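Local atomic coordinates of phosphoglycerate oxidoreductase (Rhizobium etli, PDB entry 4HY3), a protein that probably reduces glyoxylate or hydroxypyruvate with NAD(P)H, as a member of the D-isomer-specific 2-hydroxyacid dehydrogenase family. Residues 29-33 and 73-77; 97-103 and 120-126; 125-130 and 323-329. All coordinates share one frame; numbering follows the deposited sequence.

Overall arrangement
Contacts 1 and 2 belong to the same sheet, centres 14 Å apart; contact 3 follows where the chain leaves strand 122-125, sharing Thr125 and Thr126 with contact 2. Contacts 1 and 2 are buried, contact 3 partly buried. Contact 1 lies farthest out, its centre about 30 Å from that of the chain against about 11 Å for contact 3. Chemistry follows place: neighbouring parallel strands in contact 2 are joined by backbone hydrogen bonds, a short helix meets a strand through apolar side chains and one guanidinium face in contact 1, and in contact 3 a 3-10 turn leans on helix 320-338 through apolar side chains and an aromatic pair. Helix 320-338 also packs on contacts 1 and 2.

Contact 1: residues 29-33 and 73-77; sequences PLAIS and ILGRA
Ile73, on the short, weakly bonded helix around 73-76, meets strand 30-33 with both its branches: CG1 lies 4.4 Å from CD1 of Leu30, while CG2 faces CD1 of Ile32. Its carbonyl also ties the turn together, since Arg76 N donates to Ile73 O at 3.2 Å and Ala77 N adds a weak bond to the same oxygen. Leu74 starts out away from the strand, yet its CD2 returns to within 4.2 Å of Ile32 CD1, so that this one methyl is approached by both leucine and isoleucine. Arg76 contributes a flat group instead of a methyl. Its chain bends at chi3 and brings the guanidinium round until one face rests against Leu30, with CD1 3.7 Å from Arg76 CZ; the two side chains cross at about a right angle. The guanidinium is held in this position by salt bridges to Asp72 and to Glu57, which leaves its face for the hydrocarbon. Ala77 ends the segment and fits between the two strand residues, its CB 3.8 Å from Leu30 CD2 and also close to Ile32 CD1. Leu30 can serve both Arg76 and Ala77: chi1 of -179° carries CG beside the carbonyl carbon, and chi2 of 159° turns CD1 to the arginine and CD2 to the alanine. Ile32 is extended (chi2 178°), which carries CD1 to Ile73, Leu74 and Ala77, with CG1 also beside the alanine methyl. Near the backbone, Ala77 CA approaches Leu30 O at 3.5 Å in a CH...O contact. From here the chain runs on as strand 77-82, whose Arg78 and Tyr79 bond to the backbones of Leu30 and Ile32. Strand 30-34 thus lies between strands 77-82 and 57-60, with helix 73-76 beside Leu30 and Ile32 and helix 320-338 packed on Ala31 through Met334.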
ATOM      1  N   PRO A  29       9.261  31.491 -25.283  1.00 25.77           N
ATOM      2  CA  PRO A  29      10.641  31.183 -24.851  1.00 26.63           C
ATOM      3  C   PRO A  29      11.397  30.335 -25.867  1.00 25.06           C
ATOM      4  O   PRO A  29      10.811  29.538 -26.555  1.00 26.92           O
ATOM      5  CB  PRO A  29      10.462  30.363 -23.571  1.00 26.60           C
ATOM      6  CG  PRO A  29       9.008  30.504 -23.193  1.00 28.05           C
ATOM      7  CD  PRO A  29       8.234  30.914 -24.400  1.00 26.69           C
ATOM      8  N   LEU A  30      12.695  30.510 -25.952  1.00 25.33           N
ATOM      9  CA  LEU A  30      13.485  29.810 -26.935  1.00 26.29           C
ATOM     10  C   LEU A  30      14.370  28.792 -26.256  1.00 25.69           C
ATOM     11  O   LEU A  30      15.009  29.088 -25.246  1.00 24.25           O
ATOM     12  CB  LEU A  30      14.346  30.781 -27.753  1.00 27.48           C
ATOM     13  CG  LEU A  30      15.239  30.197 -28.860  1.00 29.54           C
ATOM     14  CD1 LEU A  30      15.608  31.271 -29.872  1.00 31.25           C
ATOM     15  CD2 LEU A  30      16.508  29.535 -28.329  1.00 28.82           C
ATOM     16  N   ALA A  31      14.416  27.605 -26.851  1.00 25.44           N
ATOM     17  CA  ALA A  31      15.282  26.547 -26.397  1.00 26.32           C
ATOM     18  C   ALA A  31      16.080  25.950 -27.547  1.00 28.37           C
ATOM     19  O   ALA A  31      15.525  25.625 -28.607  1.00 30.19           O
ATOM     20  CB  ALA A  31      14.475  25.461 -25.706  1.00 26.00           C
ATOM     21  N   ILE A  32      17.381  25.778 -27.311  1.00 27.96           N
ATOM     22  CA  ILE A  32      18.282  25.146 -28.256  1.00 26.43           C
ATOM     23  C   ILE A  32      18.234  23.635 -28.094  1.00 26.92           C
ATOM     24  O   ILE A  32      18.301  23.099 -26.995  1.00 26.96           O
ATOM     25  CB  ILE A  32      19.712  25.683 -28.069  1.00 26.11           C
ATOM     26  CG1 ILE A  32      19.672  27.205 -28.171  1.00 26.03           C
ATOM     27  CG2 ILE A  32      20.674  25.100 -29.108  1.00 25.59           C
ATOM     28  CD1 ILE A  32      21.001  27.882 -27.954  1.00 27.44           C
ATOM     29  N   SER A  33      18.108  22.942 -29.212  1.00 30.09           N
ATOM     30  CA  SER A  33      18.124  21.494 -29.194  1.00 31.01           C
ATOM     31  C   SER A  33      19.482  20.959 -29.686  1.00 31.40           C
ATOM     32  O   SER A  33      19.944  21.304 -30.753  1.00 33.46           O
ATOM     33  CB  SER A  33      16.949  20.975 -30.006  1.00 29.66           C
ATOM     34  OG  SER A  33      17.081  19.600 -30.270  1.00 32.17           O
ATOM     35  N   ILE A  73      20.186  34.396 -31.379  1.00 42.35           N
ATOM     36  CA  ILE A  73      19.668  33.143 -30.805  1.00 38.47           C
ATOM     37  C   ILE A  73      20.229  32.987 -29.379  1.00 37.50           C
ATOM     38  O   ILE A  73      19.479  32.806 -28.434  1.00 37.29           O
ATOM     39  CB  ILE A  73      19.898  31.915 -31.743  1.00 38.49           C
ATOM     40  CG1 ILE A  73      18.797  31.845 -32.812  1.00 37.48           C
ATOM     41  CG2 ILE A  73      19.909  30.590 -30.990  1.00 37.97           C
ATOM     42  CD1 ILE A  73      19.202  31.138 -34.094  1.00 34.04           C
ATOM     43  N   LEU A  74      21.535  33.156 -29.216  1.00 37.10           N
ATOM     44  CA  LEU A  74      22.179  32.994 -27.913  1.00 36.47           C
ATOM     45  C   LEU A  74      21.718  33.993 -26.847  1.00 37.21           C
ATOM     46  O   LEU A  74      21.830  33.734 -25.653  1.00 38.88           O
ATOM     47  CB  LEU A  74      23.686  33.059 -28.092  1.00 34.56           C
ATOM     48  CG  LEU A  74      24.155  31.889 -28.943  1.00 35.80           C
ATOM     49  CD1 LEU A  74      25.488  32.183 -29.614  1.00 37.69           C
ATOM     50  CD2 LEU A  74      24.220  30.635 -28.087  1.00 33.54           C
ATOM     51  N   GLY A  75      21.205  35.134 -27.287  1.00 37.49           N
ATOM     52  CA  GLY A  75      20.805  36.182 -26.371  1.00 36.20           C
ATOM     53  C   GLY A  75      19.546  35.840 -25.621  1.00 37.32           C
ATOM     54  O   GLY A  75      19.373  36.263 -24.469  1.00 39.91           O
ATOM     55  N   ARG A  76      18.683  35.055 -26.275  1.00 35.10           N
ATOM     56  CA  ARG A  76      17.349  34.742 -25.789  1.00 32.23           C
ATOM     57  C   ARG A  76      17.171  33.303 -25.226  1.00 31.34           C
ATOM     58  O   ARG A  76      16.167  33.011 -24.571  1.00 32.76           O
ATOM     59  CB  ARG A  76      16.367  34.944 -26.928  1.00 33.50           C
ATOM     60  CG  ARG A  76      16.261  36.368 -27.449  1.00 38.88           C
ATOM     61  CD  ARG A  76      15.907  36.434 -28.939  1.00 36.83           C
ATOM     62  NE  ARG A  76      15.020  35.356 -29.370  1.00 35.92           N
ATOM     63  CZ  ARG A  76      14.969  34.880 -30.615  1.00 37.20           C
ATOM     64  NH1 ARG A  76      15.740  35.401 -31.565  1.00 36.48           N
ATOM     65  NH2 ARG A  76      14.141  33.879 -30.921  1.00 35.69           N
ATOM     66  N   ALA A  77      18.103  32.401 -25.501  1.00 27.96           N
ATOM     67  CA  ALA A  77      17.938  31.007 -25.093  1.00 28.64           C
ATOM     68  C   ALA A  77      17.715  30.832 -23.556  1.00 30.63           C
ATOM     69  O   ALA A  77      18.603  31.109 -22.736  1.00 33.24           O
ATOM     70  CB  ALA A  77      19.118  30.162 -25.571  1.00 25.15           C
TER

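Contact 2: residues 97-103 and 120-126; sequences LRSILNV and GIHVVTT
Ser99 and His122 begin the pairing of two parallel strands, 99-101 and 122-125, which helix 115-118 links as a beta-alpha-beta unit. The strand axes approach to 4.8 Å and diverge by only 15°. Two donors of the first strand grip His122 O: Ile100 N at 3.0 Å, almost straight in line with the carbonyl, and Ser99 OG, also at 3.0 Å, which comes from above the carbonyl plane, 56° out of it. The hydroxyl gets there by standing across from the backbone N (chi1 160°). With the hydroxyl taken away, as by an alanine here, His122 O would probably be left to the Ile100 N-H alone. Further along, Val124 N donates to Ile100 O at 3.0 Å and Asn102 N to Val124 O at 2.7 Å. Above this backbone, Leu101 and Val124 lie side by side, CD2 of the leucine against CG1 of the valine; beyond them Asn102 runs alongside Thr125, its CB 3.5 Å from Thr125 CG2. Ser99, His122 and Val124 face helix 320-338, whereas Val123 packs on Leu116 of helix 115-118. His122 also packs on Glu352 of the second subunit. Parallel strands in the order 2-1-3-4-5, flanked by helices, are consistent with the flavodoxin-like substrate-binding domain of D-2-hydroxyacid dehydrogenases.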
ATOM      1  N   LEU A  97      20.041  32.039 -20.221  1.00 27.17           N
ATOM      2  CA  LEU A  97      20.120  30.580 -20.023  1.00 27.57           C
ATOM      3  C   LEU A  97      19.672  30.233 -18.600  1.00 28.29           C
ATOM      4  O   LEU A  97      20.169  30.792 -17.629  1.00 31.74           O
ATOM      5  CB  LEU A  97      21.524  30.020 -20.349  1.00 24.44           C
ATOM      6  CG  LEU A  97      21.678  28.485 -20.403  1.00 23.85           C
ATOM      7  CD1 LEU A  97      20.740  27.828 -21.399  1.00 23.38           C
ATOM      8  CD2 LEU A  97      23.117  28.031 -20.655  1.00 22.90           C
ATOM      9  N   ARG A  98      18.708  29.346 -18.478  1.00 26.09           N
ATOM     10  CA  ARG A  98      18.176  29.071 -17.186  1.00 25.24           C
ATOM     11  C   ARG A  98      18.609  27.655 -16.788  1.00 25.27           C
ATOM     12  O   ARG A  98      19.027  27.403 -15.643  1.00 24.01           O
ATOM     13  CB  ARG A  98      16.664  29.202 -17.236  1.00 26.72           C
ATOM     14  CG  ARG A  98      16.056  29.957 -16.078  1.00 27.83           C
ATOM     15  CD  ARG A  98      15.383  31.199 -16.589  1.00 29.86           C
ATOM     16  NE  ARG A  98      13.926  31.104 -16.577  1.00 31.20           N
ATOM     17  CZ  ARG A  98      13.110  32.074 -17.004  1.00 33.04           C
ATOM     18  NH1 ARG A  98      13.590  33.212 -17.486  1.00 33.07           N
ATOM     19  NH2 ARG A  98      11.796  31.911 -16.956  1.00 35.66           N
ATOM     20  N   SER A  99      18.548  26.721 -17.733  1.00 24.39           N
ATOM     21  CA  SER A  99      18.964  25.365 -17.422  1.00 23.54           C
ATOM     22  C   SER A  99      19.365  24.593 -18.650  1.00 23.46           C
ATOM     23  O   SER A  99      18.982  24.922 -19.759  1.00 22.22           O
ATOM     24  CB  SER A  99      17.860  24.611 -16.659  1.00 24.61           C
ATOM     25  OG  SER A  99      18.012  23.197 -16.732  1.00 22.61           O
ATOM     26  N   ILE A 100      20.152  23.552 -18.413  1.00 23.68           N
ATOM     27  CA  ILE A 100      20.544  22.632 -19.430  1.00 24.05           C
ATOM     28  C   ILE A 100      19.926  21.316 -19.044  1.00 24.29           C
ATOM     29  O   ILE A 100      20.146  20.841 -17.948  1.00 24.92           O
ATOM     30  CB  ILE A 100      22.074  22.531 -19.489  1.00 24.53           C
ATOM     31  CG1 ILE A 100      22.591  23.848 -20.074  1.00 24.90           C
ATOM     32  CG2 ILE A 100      22.526  21.310 -20.310  1.00 23.60           C
ATOM     33  CD1 ILE A 100      24.096  24.043 -20.053  1.00 26.46           C
ATOM     34  N   LEU A 101      19.126  20.736 -19.924  1.00 25.16           N
ATOM     35  CA  LEU A 101      18.543  19.464 -19.606  1.00 27.24           C
ATOM     36  C   LEU A 101      19.294  18.335 -20.321  1.00 31.65           C
ATOM     37  O   LEU A 101      19.120  18.123 -21.533  1.00 30.23           O
ATOM     38  CB  LEU A 101      17.051  19.463 -19.896  1.00 25.72           C
ATOM     39  CG  LEU A 101      16.371  20.573 -19.112  1.00 26.34           C
ATOM     40  CD1 LEU A 101      16.238  21.840 -19.948  1.00 26.68           C
ATOM     41  CD2 LEU A 101      15.026  20.154 -18.542  1.00 26.30           C
ATOM     42  N   ASN A 102      20.122  17.623 -19.545  1.00 33.86           N
ATOM     43  CA  ASN A 102      20.909  16.501 -20.030  1.00 38.50           C
ATOM     44  C   ASN A 102      19.950  15.382 -20.293  1.00 37.82           C
ATOM     45  O   ASN A 102      19.126  15.082 -19.435  1.00 38.04           O
ATOM     46  CB  ASN A 102      21.922  16.055 -18.960  1.00 46.04           C
ATOM     47  CG  ASN A 102      23.067  15.214 -19.527  1.00 46.83           C
ATOM     48  OD1 ASN A 102      23.852  15.688 -20.342  1.00 55.27           O
ATOM     49  ND2 ASN A 102      23.173  13.987 -19.084  1.00 43.91           N
ATOM     50  N   VAL A 103      20.060  14.784 -21.480  1.00 38.99           N
ATOM     51  CA  VAL A 103      19.159  13.711 -21.934  1.00 36.77           C
ATOM     52  C   VAL A 103      19.865  12.407 -22.224  1.00 38.06           C
ATOM     53  O   VAL A 103      19.239  11.377 -22.347  1.00 37.20           O
ATOM     54  CB  VAL A 103      18.294  14.098 -23.161  1.00 32.64           C
ATOM     55  CG1 VAL A 103      17.305  15.189 -22.776  1.00 31.11           C
ATOM     56  CG2 VAL A 103      19.129  14.443 -24.380  1.00 28.28           C
ATOM     57  N   GLY A 120      23.467  30.362 -11.309  1.00 41.39           N
ATOM     58  CA  GLY A 120      22.215  29.736 -10.832  1.00 38.22           C
ATOM     59  C   GLY A 120      21.603  28.798 -11.865  1.00 38.41           C
ATOM     60  O   GLY A 120      20.385  28.587 -11.867  1.00 38.89           O
ATOM     61  N   ILE A 121      22.454  28.246 -12.740  1.00 34.95           N
ATOM     62  CA  ILE A 121      22.008  27.535 -13.918  1.00 32.75           C
ATOM     63  C   ILE A 121      21.970  26.065 -13.553  1.00 34.23           C
ATOM     64  O   ILE A 121      23.020  25.483 -13.291  1.00 38.24           O
ATOM     65  CB  ILE A 121      22.971  27.741 -15.114  1.00 33.24           C
ATOM     66  CG1 ILE A 121      23.125  29.209 -15.469  1.00 35.48           C
ATOM     67  CG2 ILE A 121      22.502  27.034 -16.370  1.00 32.17           C
ATOM     68  CD1 ILE A 121      21.844  29.994 -15.418  1.00 38.41           C
ATOM     69  N   HIS A 122      20.769  25.484 -13.537  1.00 30.77           N
ATOM     70  CA  HIS A 122      20.565  24.087 -13.193  1.00 29.97           C
ATOM     71  C   HIS A 122      20.918  23.175 -14.328  1.00 29.99           C
ATOM     72  O   HIS A 122      20.689  23.487 -15.483  1.00 31.93           O
ATOM     73  CB  HIS A 122      19.126  23.820 -12.720  1.00 31.25           C
ATOM     74  CG  HIS A 122      18.626  24.805 -11.671  1.00 34.83           C
ATOM     75  ND1 HIS A 122      17.505  25.549 -11.840  1.00 35.25           N
ATOM     76  CD2 HIS A 122      19.151  25.175 -10.438  1.00 35.72           C
ATOM     77  CE1 HIS A 122      17.318  26.335 -10.769  1.00 32.75           C
ATOM     78  NE2 HIS A 122      18.323  26.111  -9.911  1.00 34.08           N
ATOM     79  N   VAL A 123      21.507  22.034 -13.994  1.00 30.54           N
ATOM     80  CA  VAL A 123      21.791  20.999 -14.954  1.00 29.26           C
ATOM     81  C   VAL A 123      21.006  19.833 -14.461  1.00 32.41           C
ATOM     82  O   VAL A 123      21.172  19.413 -13.311  1.00 38.35           O
ATOM     83  CB  VAL A 123      23.257  20.574 -14.954  1.00 27.96           C
ATOM     84  CG1 VAL A 123      23.431  19.416 -15.925  1.00 27.96           C
ATOM     85  CG2 VAL A 123      24.195  21.733 -15.298  1.00 25.00           C
ATOM     86  N   VAL A 124      20.155  19.298 -15.323  1.00 32.55           N
ATOM     87  CA  VAL A 124      19.191  18.306 -14.918  1.00 31.71           C
ATOM     88  C   VAL A 124      19.400  17.086 -15.817  1.00 33.24           C
ATOM     89  O   VAL A 124      19.918  17.220 -16.932  1.00 35.71           O
ATOM     90  CB  VAL A 124      17.775  18.927 -14.965  1.00 31.93           C
ATOM     91  CG1 VAL A 124      16.973  18.451 -16.157  1.00 32.12           C
ATOM     92  CG2 VAL A 124      17.018  18.650 -13.691  1.00 33.43           C
ATOM     93  N   THR A 125      19.045  15.899 -15.327  1.00 34.76           N
ATOM     94  CA  THR A 125      19.264  14.640 -16.067  1.00 35.81           C
ATOM     95  C   THR A 125      18.033  13.800 -15.959  1.00 34.87           C
ATOM     96  O   THR A 125      17.201  13.989 -15.084  1.00 35.29           O
ATOM     97  CB  THR A 125      20.425  13.774 -15.514  1.00 38.61           C
ATOM     98  OG1 THR A 125      20.340  13.748 -14.085  1.00 42.64           O
ATOM     99  CG2 THR A 125      21.794  14.314 -15.943  1.00 38.15           C
ATOM    100  N   THR A 126      17.946  12.825 -16.832  1.00 33.33           N
ATOM    101  CA  THR A 126      16.694  12.193 -17.078  1.00 33.81           C
ATOM    102  C   THR A 126      16.845  10.700 -16.973  1.00 33.85           C
ATOM    103  O   THR A 126      15.966   9.961 -17.422  1.00 32.38           O
ATOM    104  CB  THR A 126      16.255  12.540 -18.506  1.00 34.73           C
ATOM    105  OG1 THR A 126      17.321  12.201 -19.416  1.00 32.99           O
ATOM    106  CG2 THR A 126      15.936  14.029 -18.600  1.00 31.57           C
TER

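Contact 3: residues 125-130 and 323-329; sequences TTGQVF and FKKMGDM
Met326 N donates to Phe323 O at 3.0 Å, the shortest backbone bond within the two segments, and so sets on one helical turn two residues that reach across, Met326 meeting Val129 and Phe323 meeting Phe130 with their far ends. The opposing backbone is a 3-10 turn, with Phe130 N bonded to Gly127 O at 3.1 Å, and it presents Val129 to the helix. The two methyls of Val129 divide the work. CG1, turned opposite the carbonyl carbon (chi1 -57°), comes to 3.4 Å from Met329 SE and also lies against CB of Lys325, while CG2 sits 3.8 Å from Met326 CG. The valine and Met326 cross at about a right angle, so the branch of one lies over the chain of the other. Met329, modelled like Met326 as selenomethionine, bends at its last torsion and carries CE past Val129 to within 3.9 Å of Thr126 CA, just before the turn. At the other end, Phe130 sends the edge of its ring toward the face of Phe323 in an offset edge-to-face stack, with centroids 5.6 Å apart and planes at 85°. One face of the Phe130 ring is backed by its own neighbour, as Val129 CG2 lies 3.9 Å above the centre, and Met326 CE comes up to the edge of Phe323. Leu42, on helix 40-43, touches Phe323, and Ile43 touches Met326. Segment 125-130 leads from strand 122-125 into helix 131-147, so it meets helix 320-338 where the chain leaves the sheet. Since methyl, selenium and ring contacts bear the load across the interface, the join rests on the fit of shapes and on the edge-to-face setting of the two rings, with hydrogen bonds confined to each segment's own backbone and to partners outside the pair.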
ATOM      1  N   THR A 125      19.045  15.899 -15.327  1.00 34.76           N
ATOM      2  CA  THR A 125      19.264  14.640 -16.067  1.00 35.81           C
ATOM      3  C   THR A 125      18.033  13.800 -15.959  1.00 34.87           C
ATOM      4  O   THR A 125      17.201  13.989 -15.084  1.00 35.29           O
ATOM      5  CB  THR A 125      20.425  13.774 -15.514  1.00 38.61           C
ATOM      6  OG1 THR A 125      20.340  13.748 -14.085  1.00 42.64           O
ATOM      7  CG2 THR A 125      21.794  14.314 -15.943  1.00 38.15           C
ATOM      8  N   THR A 126      17.946  12.825 -16.832  1.00 33.33           N
ATOM      9  CA  THR A 126      16.694  12.193 -17.078  1.00 33.81           C
ATOM     10  C   THR A 126      16.845  10.700 -16.973  1.00 33.85           C
ATOM     11  O   THR A 126      15.966   9.961 -17.422  1.00 32.38           O
ATOM     12  CB  THR A 126      16.255  12.540 -18.506  1.00 34.73           C
ATOM     13  OG1 THR A 126      17.321  12.201 -19.416  1.00 32.99           O
ATOM     14  CG2 THR A 126      15.936  14.029 -18.600  1.00 31.57           C
ATOM     15  N   GLY A 127      17.973  10.279 -16.395  1.00 33.98           N
ATOM     16  CA  GLY A 127      18.349   8.876 -16.260  1.00 32.46           C
ATOM     17  C   GLY A 127      17.403   8.000 -15.452  1.00 33.17           C
ATOM     18  O   GLY A 127      17.434   6.772 -15.572  1.00 32.68           O
ATOM     19  N   GLN A 128      16.549   8.603 -14.627  1.00 34.83           N
ATOM     20  CA  GLN A 128      15.659   7.770 -13.836  1.00 36.51           C
ATOM     21  C   GLN A 128      14.568   7.099 -14.658  1.00 34.29           C
ATOM     22  O   GLN A 128      13.882   6.208 -14.163  1.00 33.55           O
ATOM     23  CB  GLN A 128      15.115   8.483 -12.616  1.00 38.79           C
ATOM     24  CG  GLN A 128      14.054   9.485 -12.932  1.00 47.67           C
ATOM     25  CD  GLN A 128      13.163   9.680 -11.747  1.00 50.06           C
ATOM     26  OE1 GLN A 128      13.057   8.798 -10.886  1.00 43.53           O
ATOM     27  NE2 GLN A 128      12.513  10.840 -11.685  1.00 52.71           N
ATOM     28  N   VAL A 129      14.429   7.510 -15.917  1.00 32.36           N
ATOM     29  CA  VAL A 129      13.535   6.811 -16.835  1.00 32.29           C
ATOM     30  C   VAL A 129      13.894   5.337 -17.000  1.00 30.31           C
ATOM     31  O   VAL A 129      13.060   4.535 -17.359  1.00 29.89           O
ATOM     32  CB  VAL A 129      13.450   7.472 -18.231  1.00 34.82           C
ATOM     33  CG1 VAL A 129      13.005   8.923 -18.116  1.00 35.45           C
ATOM     34  CG2 VAL A 129      14.760   7.327 -19.013  1.00 34.07           C
ATOM     35  N   PHE A 130      15.135   4.976 -16.734  1.00 30.80           N
ATOM     36  CA  PHE A 130      15.552   3.614 -16.977  1.00 29.58           C
ATOM     37  C   PHE A 130      15.313   2.717 -15.792  1.00 32.00           C
ATOM     38  O   PHE A 130      15.632   1.533 -15.874  1.00 33.21           O
ATOM     39  CB  PHE A 130      17.020   3.577 -17.320  1.00 30.06           C
ATOM     40  CG  PHE A 130      17.350   4.218 -18.633  1.00 32.35           C
ATOM     41  CD1 PHE A 130      16.747   3.779 -19.815  1.00 32.16           C
ATOM     42  CD2 PHE A 130      18.278   5.240 -18.697  1.00 33.65           C
ATOM     43  CE1 PHE A 130      17.041   4.365 -21.022  1.00 31.70           C
ATOM     44  CE2 PHE A 130      18.599   5.817 -19.908  1.00 35.35           C
ATOM     45  CZ  PHE A 130      17.973   5.375 -21.073  1.00 34.36           C
ATOM     46  N   PHE A 323      12.382   6.117 -23.231  1.00 27.81           N
ATOM     47  CA  PHE A 323      12.813   7.295 -23.938  1.00 25.37           C
ATOM     48  C   PHE A 323      11.712   8.318 -24.101  1.00 23.96           C
ATOM     49  O   PHE A 323      11.966   9.493 -23.969  1.00 23.10           O
ATOM     50  CB  PHE A 323      13.346   6.889 -25.283  1.00 24.55           C
ATOM     51  CG  PHE A 323      14.627   6.138 -25.204  1.00 24.03           C
ATOM     52  CD1 PHE A 323      15.785   6.757 -24.755  1.00 23.47           C
ATOM     53  CD2 PHE A 323      14.695   4.813 -25.616  1.00 24.90           C
ATOM     54  CE1 PHE A 323      16.988   6.061 -24.701  1.00 22.42           C
ATOM     55  CE2 PHE A 323      15.902   4.111 -25.561  1.00 24.29           C
ATOM     56  CZ  PHE A 323      17.041   4.735 -25.086  1.00 22.23           C
ATOM     57  N   LYS A 324      10.482   7.889 -24.353  1.00 24.13           N
ATOM     58  CA  LYS A 324       9.392   8.863 -24.475  1.00 25.72           C
ATOM     59  C   LYS A 324       9.145   9.570 -23.163  1.00 26.17           C
ATOM     60  O   LYS A 324       8.610  10.676 -23.143  1.00 26.95           O
ATOM     61  CB  LYS A 324       8.077   8.249 -24.946  1.00 25.24           C
ATOM     62  CG  LYS A 324       8.120   7.552 -26.284  1.00 26.05           C
ATOM     63  CD  LYS A 324       8.625   8.490 -27.358  1.00 28.57           C
ATOM     64  CE  LYS A 324       8.374   7.910 -28.722  1.00 29.07           C
ATOM     65  NZ  LYS A 324       9.638   8.141 -29.459  1.00 32.12           N
ATOM     66  N   LYS A 325       9.517   8.930 -22.064  1.00 27.60           N
ATOM     67  CA  LYS A 325       9.340   9.556 -20.759  1.00 30.14           C
ATOM     68  C   LYS A 325      10.327  10.710 -20.581  1.00 29.02           C
ATOM     69  O   LYS A 325      10.056  11.663 -19.877  1.00 29.97           O
ATOM     70  CB  LYS A 325       9.446   8.534 -19.618  1.00 32.56           C
ATOM     71  CG  LYS A 325       8.137   8.212 -18.918  1.00 36.45           C
ATOM     72  CD  LYS A 325       8.385   7.665 -17.506  1.00 47.94           C
ATOM     73  CE  LYS A 325       8.757   6.156 -17.487  1.00 56.27           C
ATOM     74  NZ  LYS A 325       9.789   5.702 -16.489  1.00 45.98           N
HETATM   75  N   MSE A 326      11.478  10.639 -21.228  1.00 28.92           N
HETATM   76  CA  MSE A 326      12.446  11.706 -21.078  1.00 27.58           C
HETATM   77  C   MSE A 326      11.766  12.961 -21.534  1.00 25.34           C
HETATM   78  O   MSE A 326      11.868  13.979 -20.892  1.00 25.27           O
HETATM   79  CB  MSE A 326      13.695  11.433 -21.916  1.00 20.00           C
HETATM   80  CG  MSE A 326      14.471  10.204 -21.470  1.00 20.00           C
HETATM   81 SE   MSE A 326      16.373  10.348 -21.671  1.00 20.00          SE
HETATM   82  CE  MSE A 326      16.522   9.582 -23.457  1.00 20.00           C
ATOM     83  N   GLY A 327      11.027  12.892 -22.630  1.00 25.50           N
ATOM     84  CA  GLY A 327      10.330  14.052 -23.170  1.00 24.31           C
ATOM     85  C   GLY A 327       9.393  14.698 -22.188  1.00 24.24           C
ATOM     86  O   GLY A 327       9.432  15.912 -21.998  1.00 25.32           O
ATOM     87  N   ASP A 328       8.548  13.885 -21.573  1.00 24.77           N
ATOM     88  CA  ASP A 328       7.607  14.333 -20.560  1.00 26.75           C
ATOM     89  C   ASP A 328       8.255  15.076 -19.428  1.00 27.55           C
ATOM     90  O   ASP A 328       7.689  16.038 -18.916  1.00 29.52           O
ATOM     91  CB  ASP A 328       6.960  13.123 -19.911  1.00 30.31           C
ATOM     92  CG  ASP A 328       6.206  12.266 -20.880  1.00 32.43           C
ATOM     93  OD1 ASP A 328       5.507  12.848 -21.760  1.00 32.72           O
ATOM     94  OD2 ASP A 328       6.295  11.012 -20.723  1.00 34.37           O
HETATM   95  N   MSE A 329       9.416  14.587 -19.000  1.00 27.61           N
HETATM   96  CA  MSE A 329      10.130  15.167 -17.878  1.00 29.75           C
HETATM   97  C   MSE A 329      10.616  16.543 -18.222  1.00 28.35           C
HETATM   98  O   MSE A 329      10.256  17.502 -17.565  1.00 31.49           O
HETATM   99  CB  MSE A 329      11.283  14.280 -17.446  1.00 34.50           C
HETATM  100  CG  MSE A 329      10.785  12.991 -16.807  1.00 43.96           C
HETATM  101 SE   MSE A 329      12.280  11.785 -16.333  1.00 54.49          SE
HETATM  102  CE  MSE A 329      13.322  13.164 -15.390  1.00 48.85           C
TER